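PDB 5YLY: nitrate reductase from Ulva prolifera, which probably catalyses the NADH-dependent reduction of nitrate to nitrite, the first step of nitrate assimilation, its cytochrome b5 reductase domain carrying a bound FAD. Local coordinates for residues K34-E40 and F51-E56; E161-I165 and L191-R195; L196-T202 and I225-R231. All blocks are in the same frame, centred on the assembly; numbering follows the deposited sequence.

Contact 1: residues K34-E40 and F51-E56; sequences KAAELKE and FRFGLE
F51, inside strand 48-54, brings CB to 3.9 Å from CD1 of L38, and that methyl also lies at the edge of the F51 ring, near its plane. A large aromatic suits the place, since the side chain also packs on V106 of strand 101-107. R52 N donates to E40 O, while K39 N gives a 2.7 Å bond to R52 O, which takes a second, weak one from E40 N. Beyond the backbone, R52 and E40 run alongside each other, pointing the same way. With CG of R52 anti to its own N (chi1 -179°), NH1 comes to 2.9 Å from E40 OE1. That oxygen lies in the guanidinium plane, yet NH1 meets it from above the carboxylate, the two planes being 66° apart. A salt bridge from NE to D103 holds the guanidinium at a second point.

F53 turns to the opposite face of the sheet, where CD1 of L38 sits over the centre of its ring, 4.0 Å from the centroid, in a CH-pi contact. A36 is small enough to let its CB rest 4.1 Å from F53 CB. At G54, N donates to E37 O at 2.8 Å. The missing side chain leaves room for K39, whose CG lies 3.6 Å from G54 N; a CB would collide with K39 CE. L55 O joins E37 N through one water. K34 NZ makes a 2.8 Å salt bridge to E56 OE1, coming from above the carboxylate plane as the long chains cross at about a right angle; Q60 also bonds OE1, and F27 O takes NZ. K39 and E40 both facing R52 make a classic beta bulge in the antiparallel hairpin of strands 34-43 and 48-54, part of this reductase family's FAD-binding beta domain.

Contact 2: residues E161-I165 and L191-R195; sequences EVKRI and LTEIR
T192 packs its methyl against K163 and I165 and reaches V162 O through a water. CB of T192 lies 4.1 Å from K163 O. CG2 of T192, placed anti to the backbone N (chi1 of OG1 -54°), stands 3.6 Å from K163 O and 4.0 Å from CG1 of I165, with I184 of helix 174-185 covering both side chains. The other branch is polar. OG1 of T192 hydrogen-bonds D190 and Y147 and takes a third bond, 2.7 Å long, from the water that also donates to V162 O. Threonine suits the spot because one carbon carries a methyl for the core and a hydroxyl for this polar edge.

Past T192 the chains pair as the two parallel strands of a beta-alpha-beta unit connected through helix 174-185. E193 N donates to K163 O, E193 O accepts from I165 N at 2.9 Å, and R195 N goes on to I165 O at 3.0 Å. I165 and I194, beta-branched and apolar, share the face packed by that helix. On the other, partly exposed and suited to long polar chains, R164 and E193 run side by side, E193 OE1 3.7 Å from R164 CD, while R164 NE bonds T259 OG1. A second water donates to K163 O and, at 2.9 Å, to E193 OE1.

Contact 3: residues L196-T202 and I225-R231; sequences LLYANQT and IHYTVDR
T228 O accepts two donors: the backbone N of N200 at 3.1 Å and a water at 2.8 Å. The same water donates to Y198 O and accepts from ND2 of N200. ND2 of N200 is held 3.3 Å above the Y198 ring plane, over its centre. Y198 meets Y227 edge by edge, CD2 of Y198 to CE1 of Y227 at 4.0 Å, and each hydroxyl reaches a further polar partner, G171 O for Y198 and E213 for Y227. On the opposite face, T228 and A199 touch through CG2 and CB at 3.6 Å; OG1 of T228, anti to its own N (chi1 -167°), bonds G241 O, which a plain hydrophobe could not do. Farther on, D230 N hydrogen-bonds Q201 O (2.9 Å) from above the carbonyl plane, while OD2 of D230 lies 3.4 Å from Q201 CG. With an alanine at D230, CG of Q201 would lose its carboxylate neighbour and the Q201 side chain would probably be freer to turn. Between L196-I225 and A199-T228 the strands pair in unbroken parallel register, forming the beta-alpha-beta unit connected through helix 209-218, in the NAD-binding domain of this ferredoxin reductase-like family.

In the fold
Contact 1 belongs to the antiparallel, FAD-binding half of the chain, whereas contacts 2 and 3 lie in one parallel sheet on the opposite side of the chain's centre. Contacts 2 and 3 share strand 193-200: contact 2 pairs its start with strand 164-170, and contact 3 pairs the remainder with strand 223-229, their centres about 21 Å apart. Contacts 1 and 3 are about 15 Å apart at their nearest atoms. Both lie near the bound FAD: the side chain of F51 in contact 1 is about 8 Å from it, that of Q201 in contact 3 about 6 Å. Contact 2, away from the annotated sites, lies at the far end of the shared strand.

Contact 1: residues K34-E40 and F51-E56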
loop_
_atom_site.group_PDB
_atom_site.type_symbol
_atom_site.label_atom_id
_atom_site.label_comp_id
_atom_site.label_asym_id
_atom_site.label_seq_id
_atom_site.Cartn_x
_atom_site.Cartn_y
_atom_site.Cartn_z
ATOM N N LYS A 34 5.965 -11.883 -16.717
ATOM C CA LYS A 34 7.319 -11.453 -17.059
ATOM C C LYS A 34 8.278 -11.761 -15.951
ATOM O O LYS A 34 8.001 -11.443 -14.804
ATOM C CB LYS A 34 7.338 -9.973 -17.468
ATOM C CG LYS A 34 6.609 -9.825 -18.839
ATOM C CD LYS A 34 6.869 -8.548 -19.563
ATOM C CE LYS A 34 8.224 -8.423 -20.209
ATOM N NZ LYS A 34 8.405 -7.054 -20.761
ATOM N N ALA A 35 9.363 -12.449 -16.284
ATOM C CA ALA A 35 10.354 -12.845 -15.284
ATOM C C ALA A 35 11.110 -11.628 -14.719
ATOM O O ALA A 35 11.421 -10.698 -15.458
ATOM C CB ALA A 35 11.324 -13.829 -15.905
ATOM N N ALA A 36 11.381 -11.632 -13.416
ATOM C CA ALA A 36 12.153 -10.563 -12.770
ATOM C C ALA A 36 13.135 -11.269 -11.853
ATOM O O ALA A 36 12.737 -12.142 -11.082
ATOM C CB ALA A 36 11.238 -9.658 -11.956
ATOM N N GLU A 37 14.409 -10.888 -11.929
ATOM C CA GLU A 37 15.457 -11.517 -11.150
ATOM C C GLU A 37 15.743 -10.771 -9.867
ATOM O O GLU A 37 15.873 -9.548 -9.888
ATOM C CB GLU A 37 16.724 -11.605 -12.010
ATOM C CG GLU A 37 17.804 -12.476 -11.396
ATOM C CD GLU A 37 19.063 -12.498 -12.237
ATOM O OE1 GLU A 37 19.089 -13.249 -13.236
ATOM O OE2 GLU A 37 19.992 -11.713 -11.941
ATOM N N LEU A 38 15.888 -11.499 -8.767
ATOM C CA LEU A 38 16.202 -10.874 -7.487
ATOM C C LEU A 38 17.642 -10.355 -7.512
ATOM O O LEU A 38 18.576 -11.130 -7.731
ATOM C CB LEU A 38 15.999 -11.886 -6.351
ATOM C CG LEU A 38 16.145 -11.320 -4.911
ATOM C CD1 LEU A 38 15.164 -10.139 -4.659
ATOM C CD2 LEU A 38 15.942 -12.443 -3.857
ATOM N N LYS A 39 17.808 -9.042 -7.290
ATOM C CA LYS A 39 19.106 -8.353 -7.284
ATOM C C LYS A 39 19.663 -8.127 -5.879
ATOM O O LYS A 39 20.870 -8.162 -5.709
ATOM C CB LYS A 39 19.037 -7.013 -8.057
ATOM C CG LYS A 39 18.603 -7.163 -9.531
ATOM C CD LYS A 39 19.653 -7.921 -10.340
ATOM C CE LYS A 39 19.274 -7.994 -11.816
ATOM N NZ LYS A 39 20.434 -8.412 -12.653
ATOM N N GLU A 40 18.793 -7.869 -4.876
ATOM C CA GLU A 40 19.207 -7.667 -3.488
ATOM C C GLU A 40 18.084 -8.091 -2.599
ATOM O O GLU A 40 16.942 -7.926 -2.986
ATOM C CB GLU A 40 19.502 -6.163 -3.190
ATOM C CG GLU A 40 20.609 -5.569 -4.046
ATOM C CD GLU A 40 21.028 -4.167 -3.653
ATOM O OE1 GLU A 40 20.701 -3.191 -4.372
ATOM O OE2 GLU A 40 21.687 -4.045 -2.603
ATOM N N PHE A 51 12.822 -6.647 -1.114
ATOM C CA PHE A 51 13.289 -7.463 -2.231
ATOM C C PHE A 51 13.460 -6.524 -3.406
ATOM O O PHE A 51 12.496 -5.870 -3.807
ATOM C CB PHE A 51 12.253 -8.552 -2.586
ATOM C CG PHE A 51 12.054 -9.546 -1.478
ATOM C CD1 PHE A 51 12.867 -10.670 -1.380
ATOM C CD2 PHE A 51 11.097 -9.326 -0.491
ATOM C CE1 PHE A 51 12.693 -11.583 -0.335
ATOM C CE2 PHE A 51 10.940 -10.217 0.571
ATOM C CZ PHE A 51 11.745 -11.344 0.648
ATOM N N ARG A 52 14.676 -6.462 -3.965
ATOM C CA ARG A 52 14.914 -5.576 -5.093
ATOM C C ARG A 52 15.014 -6.425 -6.326
ATOM O O ARG A 52 15.949 -7.221 -6.442
ATOM C CB ARG A 52 16.201 -4.748 -4.873
ATOM C CG ARG A 52 16.484 -3.779 -6.046
ATOM C CD ARG A 52 17.397 -2.622 -5.606
ATOM N NE ARG A 52 16.728 -1.796 -4.587
ATOM C CZ ARG A 52 17.274 -1.395 -3.439
ATOM N NH1 ARG A 52 18.539 -1.695 -3.152
ATOM N NH2 ARG A 52 16.568 -0.659 -2.583
ATOM N N PHE A 53 14.036 -6.300 -7.231
ATOM C CA PHE A 53 13.954 -7.112 -8.437
ATOM C C PHE A 53 14.345 -6.311 -9.640
ATOM O O PHE A 53 13.847 -5.204 -9.834
ATOM C CB PHE A 53 12.525 -7.686 -8.645
ATOM C CG PHE A 53 12.189 -8.847 -7.748
ATOM C CD1 PHE A 53 12.617 -10.135 -8.060
ATOM C CD2 PHE A 53 11.461 -8.652 -6.579
ATOM C CE1 PHE A 53 12.296 -11.213 -7.233
ATOM C CE2 PHE A 53 11.128 -9.737 -5.764
ATOM C CZ PHE A 53 11.538 -11.007 -6.104
ATOM N N GLY A 54 15.189 -6.897 -10.477
ATOM C CA GLY A 54 15.607 -6.223 -11.700
ATOM C C GLY A 54 14.583 -6.368 -12.799
ATOM O O GLY A 54 13.841 -7.351 -12.841
ATOM N N LEU A 55 14.504 -5.362 -13.669
ATOM C CA LEU A 55 13.649 -5.409 -14.857
ATOM C C LEU A 55 14.453 -6.070 -15.993
ATOM O O LEU A 55 15.463 -6.698 -15.698
ATOM C CB LEU A 55 13.136 -3.987 -15.204
ATOM C CG LEU A 55 12.319 -3.319 -14.050
ATOM C CD1 LEU A 55 11.736 -1.969 -14.466
ATOM C CD2 LEU A 55 11.214 -4.220 -13.539
ATOM N N GLU A 56 14.003 -5.987 -17.259
ATOM C CA GLU A 56 14.703 -6.643 -18.376
ATOM C C GLU A 56 16.069 -6.016 -18.623
ATOM O O GLU A 56 16.984 -6.698 -19.062
ATOM C CB GLU A 56 13.854 -6.608 -19.652
ATOM C CG GLU A 56 12.528 -7.328 -19.523
ATOM C CD GLU A 56 11.714 -7.343 -20.800
ATOM O OE1 GLU A 56 11.077 -6.315 -21.115
ATOM O OE2 GLU A 56 11.761 -8.360 -21.523
HETATM O O HOH W 1 15.487 -9.224 -14.181
#

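Contact 2: residues E161-I165 and L191-R195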
loop_
_atom_site.group_PDB
_atom_site.type_symbol
_atom_site.label_atom_id
_atom_site.label_comp_id
_atom_site.label_asym_id
_atom_site.label_seq_id
_atom_site.Cartn_x
_atom_site.Cartn_y
_atom_site.Cartn_z
ATOM N N GLU A 161 -12.069 15.276 -10.749
ATOM C CA GLU A 161 -11.035 16.085 -10.117
ATOM C C GLU A 161 -11.094 15.750 -8.634
ATOM O O GLU A 161 -12.124 15.292 -8.122
ATOM C CB GLU A 161 -11.273 17.595 -10.329
ATOM C CG GLU A 161 -10.854 18.104 -11.699
ATOM C CD GLU A 161 -11.219 19.557 -11.946
ATOM O OE1 GLU A 161 -12.420 19.901 -11.836
ATOM O OE2 GLU A 161 -10.301 20.355 -12.245
ATOM N N VAL A 162 -9.976 15.940 -7.950
ATOM C CA VAL A 162 -9.885 15.617 -6.533
ATOM C C VAL A 162 -8.955 16.648 -5.897
ATOM O O VAL A 162 -7.980 17.065 -6.526
ATOM C CB VAL A 162 -9.473 14.127 -6.303
ATOM C CG1 VAL A 162 -8.090 13.805 -6.899
ATOM C CG2 VAL A 162 -9.546 13.734 -4.827
ATOM N N LYS A 163 -9.299 17.096 -4.693
ATOM C CA LYS A 163 -8.523 18.086 -3.940
ATOM C C LYS A 163 -7.991 17.519 -2.623
ATOM O O LYS A 163 -6.980 18.017 -2.094
ATOM C CB LYS A 163 -9.416 19.286 -3.594
ATOM C CG LYS A 163 -9.991 20.025 -4.801
ATOM C CD LYS A 163 -10.710 21.316 -4.386
ATOM C CE LYS A 163 -9.800 22.532 -4.377
ATOM N NZ LYS A 163 -10.455 23.717 -3.757
ATOM N N ARG A 164 -8.724 16.528 -2.069
ATOM C CA ARG A 164 -8.412 15.910 -0.780
ATOM C C ARG A 164 -8.614 14.402 -0.820
ATOM O O ARG A 164 -9.616 13.920 -1.371
ATOM C CB ARG A 164 -9.262 16.533 0.332
ATOM C CG ARG A 164 -9.075 18.054 0.495
ATOM C CD ARG A 164 -9.825 18.641 1.676
ATOM N NE ARG A 164 -11.170 18.089 1.799
ATOM C CZ ARG A 164 -12.006 18.348 2.798
ATOM N NH1 ARG A 164 -13.197 17.778 2.833
ATOM N NH2 ARG A 164 -11.659 19.191 3.764
ATOM N N ILE A 165 -7.644 13.653 -0.267
ATOM C CA ILE A 165 -7.765 12.193 -0.267
ATOM C C ILE A 165 -7.552 11.670 1.126
ATOM O O ILE A 165 -6.461 11.849 1.685
ATOM C CB ILE A 165 -6.776 11.489 -1.264
ATOM C CG1 ILE A 165 -6.959 12.005 -2.724
ATOM C CG2 ILE A 165 -6.928 9.953 -1.177
ATOM C CD1 ILE A 165 -5.970 11.411 -3.772
ATOM N N LEU A 191 -1.135 19.967 -5.570
ATOM C CA LEU A 191 -1.476 20.561 -4.255
ATOM C C LEU A 191 -2.520 19.748 -3.486
ATOM O O LEU A 191 -3.035 20.213 -2.475
ATOM C CB LEU A 191 -1.908 22.037 -4.389
ATOM C CG LEU A 191 -0.839 23.029 -4.911
ATOM C CD1 LEU A 191 -1.449 24.400 -5.136
ATOM C CD2 LEU A 191 0.357 23.106 -3.960
ATOM N N THR A 192 -2.798 18.515 -3.941
ATOM C CA THR A 192 -3.751 17.625 -3.276
ATOM C C THR A 192 -3.303 17.367 -1.829
ATOM O O THR A 192 -2.103 17.212 -1.577
ATOM C CB THR A 192 -3.883 16.297 -4.072
ATOM O OG1 THR A 192 -4.206 16.631 -5.418
ATOM C CG2 THR A 192 -4.971 15.366 -3.496
ATOM N N GLU A 193 -4.244 17.420 -0.884
ATOM C CA GLU A 193 -3.990 17.175 0.537
ATOM C C GLU A 193 -4.346 15.714 0.856
ATOM O O GLU A 193 -5.225 15.114 0.214
ATOM C CB GLU A 193 -4.831 18.086 1.443
ATOM C CG GLU A 193 -4.640 19.573 1.262
ATOM C CD GLU A 193 -5.606 20.351 2.132
ATOM O OE1 GLU A 193 -6.742 20.628 1.683
ATOM O OE2 GLU A 193 -5.242 20.644 3.291
ATOM N N ILE A 194 -3.694 15.170 1.874
ATOM C CA ILE A 194 -3.878 13.764 2.246
ATOM C C ILE A 194 -4.048 13.615 3.743
ATOM O O ILE A 194 -3.365 14.286 4.508
ATOM C CB ILE A 194 -2.621 12.931 1.792
ATOM C CG1 ILE A 194 -2.424 12.931 0.250
ATOM C CG2 ILE A 194 -2.636 11.488 2.342
ATOM C CD1 ILE A 194 -0.932 12.540 -0.128
ATOM N N ARG A 195 -4.903 12.671 4.154
ATOM C CA ARG A 195 -5.001 12.266 5.550
ATOM C C ARG A 195 -4.884 10.761 5.580
ATOM O O ARG A 195 -5.652 10.085 4.900
ATOM C CB ARG A 195 -6.339 12.700 6.206
ATOM C CG ARG A 195 -6.448 14.216 6.400
ATOM C CD ARG A 195 -5.430 14.759 7.390
ATOM N NE ARG A 195 -5.567 16.210 7.562
ATOM C CZ ARG A 195 -4.965 17.134 6.808
ATOM N NH1 ARG A 195 -4.184 16.770 5.788
ATOM N NH2 ARG A 195 -5.172 18.425 7.043
HETATM O O HOH W 2 -5.609 18.866 -6.151
HETATM O O HOH W 3 -7.337 20.629 -1.187
#

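Contact 3: residues L196-T202 and I225-R231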
loop_
_atom_site.group_PDB
_atom_site.type_symbol
_atom_site.label_atom_id
_atom_site.label_comp_id
_atom_site.label_asym_id
_atom_site.label_seq_id
_atom_site.Cartn_x
_atom_site.Cartn_y
_atom_site.Cartn_z
ATOM N N LEU A 196 -3.931 10.234 6.342
ATOM C CA LEU A 196 -3.806 8.789 6.459
ATOM C C LEU A 196 -4.171 8.323 7.854
ATOM O O LEU A 196 -3.708 8.895 8.858
ATOM C CB LEU A 196 -2.354 8.358 6.107
ATOM C CG LEU A 196 -1.973 6.884 6.422
ATOM C CD1 LEU A 196 -2.754 5.895 5.533
ATOM C CD2 LEU A 196 -0.446 6.673 6.248
ATOM N N LEU A 197 -4.965 7.248 7.911
ATOM C CA LEU A 197 -5.302 6.578 9.160
ATOM C C LEU A 197 -4.781 5.144 9.002
ATOM O O LEU A 197 -5.182 4.434 8.084
ATOM C CB LEU A 197 -6.804 6.658 9.457
ATOM C CG LEU A 197 -7.314 5.858 10.693
ATOM C CD1 LEU A 197 -6.580 6.269 11.979
ATOM C CD2 LEU A 197 -8.793 6.100 10.917
ATOM N N TYR A 198 -3.814 4.756 9.832
ATOM C CA TYR A 198 -3.166 3.453 9.647
ATOM C C TYR A 198 -3.358 2.594 10.873
ATOM O O TYR A 198 -2.859 2.939 11.950
ATOM C CB TYR A 198 -1.668 3.689 9.309
ATOM C CG TYR A 198 -0.827 2.483 8.922
ATOM C CD1 TYR A 198 -1.417 1.319 8.424
ATOM C CD2 TYR A 198 0.569 2.526 9.008
ATOM C CE1 TYR A 198 -0.642 0.206 8.080
ATOM C CE2 TYR A 198 1.356 1.447 8.600
ATOM C CZ TYR A 198 0.747 0.285 8.157
ATOM O OH TYR A 198 1.529 -0.796 7.840
ATOM N N ALA A 199 -4.055 1.456 10.702
ATOM C CA ALA A 199 -4.358 0.532 11.809
ATOM C C ALA A 199 -3.505 -0.732 11.758
ATOM O O ALA A 199 -3.287 -1.289 10.682
ATOM C CB ALA A 199 -5.825 0.150 11.779
ATOM N N ASN A 200 -3.006 -1.184 12.922
ATOM C CA ASN A 200 -2.211 -2.410 13.022
ATOM C C ASN A 200 -2.479 -3.075 14.342
ATOM O O ASN A 200 -2.962 -2.412 15.256
ATOM C CB ASN A 200 -0.715 -2.132 12.898
ATOM C CG ASN A 200 -0.348 -1.666 11.533
ATOM O OD1 ASN A 200 -0.334 -2.442 10.580
ATOM N ND2 ASN A 200 -0.203 -0.365 11.388
ATOM N N GLN A 201 -2.129 -4.358 14.467
ATOM C CA GLN A 201 -2.363 -5.064 15.729
ATOM C C GLN A 201 -1.493 -4.504 16.855
ATOM O O GLN A 201 -1.998 -4.182 17.934
ATOM C CB GLN A 201 -2.127 -6.568 15.551
ATOM C CG GLN A 201 -3.374 -7.364 15.186
ATOM C CD GLN A 201 -2.988 -8.762 14.770
ATOM O OE1 GLN A 201 -2.560 -8.990 13.632
ATOM N NE2 GLN A 201 -2.994 -9.690 15.718
ATOM N N THR A 202 -0.186 -4.376 16.599
ATOM C CA THR A 202 0.803 -3.842 17.548
ATOM C C THR A 202 1.632 -2.771 16.851
ATOM O O THR A 202 1.694 -2.729 15.619
ATOM C CB THR A 202 1.753 -4.958 18.111
ATOM O OG1 THR A 202 2.681 -5.386 17.107
ATOM C CG2 THR A 202 1.009 -6.173 18.663
ATOM N N ILE A 225 -0.712 12.075 9.423
ATOM C CA ILE A 225 -0.776 10.627 9.587
ATOM C C ILE A 225 -1.175 10.319 11.023
ATOM O O ILE A 225 -0.617 10.909 11.960
ATOM C CB ILE A 225 0.558 9.950 9.173
ATOM C CG1 ILE A 225 0.918 10.229 7.675
ATOM C CG2 ILE A 225 0.509 8.426 9.432
ATOM C CD1 ILE A 225 2.308 10.062 7.352
ATOM N N HIS A 226 -2.169 9.428 11.197
ATOM C CA HIS A 226 -2.613 9.019 12.525
ATOM C C HIS A 226 -2.578 7.510 12.556
ATOM O O HIS A 226 -2.865 6.866 11.545
ATOM C CB HIS A 226 -4.015 9.524 12.835
ATOM C CG HIS A 226 -4.346 9.454 14.291
ATOM N ND1 HIS A 226 -3.962 10.476 15.137
ATOM C CD2 HIS A 226 -4.971 8.511 15.025
ATOM C CE1 HIS A 226 -4.415 10.164 16.333
ATOM N NE2 HIS A 226 -5.008 8.991 16.326
ATOM N N TYR A 227 -2.197 6.948 13.709
ATOM C CA TYR A 227 -2.065 5.506 13.893
ATOM C C TYR A 227 -2.998 5.005 14.975
ATOM O O TYR A 227 -3.329 5.742 15.909
ATOM C CB TYR A 227 -0.630 5.159 14.334
ATOM C CG TYR A 227 0.458 5.672 13.423
ATOM C CD1 TYR A 227 0.901 4.917 12.340
ATOM C CD2 TYR A 227 1.098 6.884 13.680
ATOM C CE1 TYR A 227 1.928 5.371 11.516
ATOM C CE2 TYR A 227 2.115 7.358 12.848
ATOM C CZ TYR A 227 2.535 6.590 11.781
ATOM O OH TYR A 227 3.524 7.056 10.958
ATOM N N THR A 228 -3.381 3.719 14.885
ATOM C CA THR A 228 -4.084 3.003 15.946
ATOM C C THR A 228 -3.489 1.617 16.042
ATOM O O THR A 228 -3.053 1.059 15.035
ATOM C CB THR A 228 -5.621 3.008 15.853
ATOM O OG1 THR A 228 -6.143 2.535 17.107
ATOM C CG2 THR A 228 -6.164 2.135 14.711
ATOM N N VAL A 229 -3.396 1.105 17.256
ATOM C CA VAL A 229 -2.930 -0.254 17.527
ATOM C C VAL A 229 -3.951 -0.912 18.461
ATOM O O VAL A 229 -4.615 -0.197 19.213
ATOM C CB VAL A 229 -1.460 -0.347 18.032
ATOM C CG1 VAL A 229 -0.464 0.148 16.977
ATOM C CG2 VAL A 229 -1.274 0.386 19.353
ATOM N N ASP A 230 -4.142 -2.243 18.357
ATOM C CA ASP A 230 -5.107 -2.978 19.184
ATOM C C ASP A 230 -4.656 -2.916 20.630
ATOM O O ASP A 230 -5.368 -2.380 21.487
ATOM C CB ASP A 230 -5.221 -4.451 18.733
ATOM C CG ASP A 230 -5.780 -4.695 17.340
ATOM O OD1 ASP A 230 -6.198 -3.722 16.684
ATOM O OD2 ASP A 230 -5.846 -5.870 16.929
ATOM N N ARG A 231 -3.437 -3.415 20.875
ATOM C CA ARG A 231 -2.842 -3.445 22.202
ATOM C C ARG A 231 -1.615 -2.523 22.270
ATOM O O ARG A 231 -0.521 -2.874 21.812
ATOM C CB ARG A 231 -2.568 -4.882 22.711
ATOM C CG ARG A 231 -2.434 -5.958 21.624
ATOM C CD ARG A 231 -1.024 -6.492 21.524
ATOM N NE ARG A 231 -0.641 -7.314 22.673
ATOM C CZ ARG A 231 0.521 -7.948 22.789
ATOM N NH1 ARG A 231 1.431 -7.864 21.823
ATOM N NH2 ARG A 231 0.781 -8.677 23.867
HETATM O O HOH W 4 -0.876 1.480 13.372
#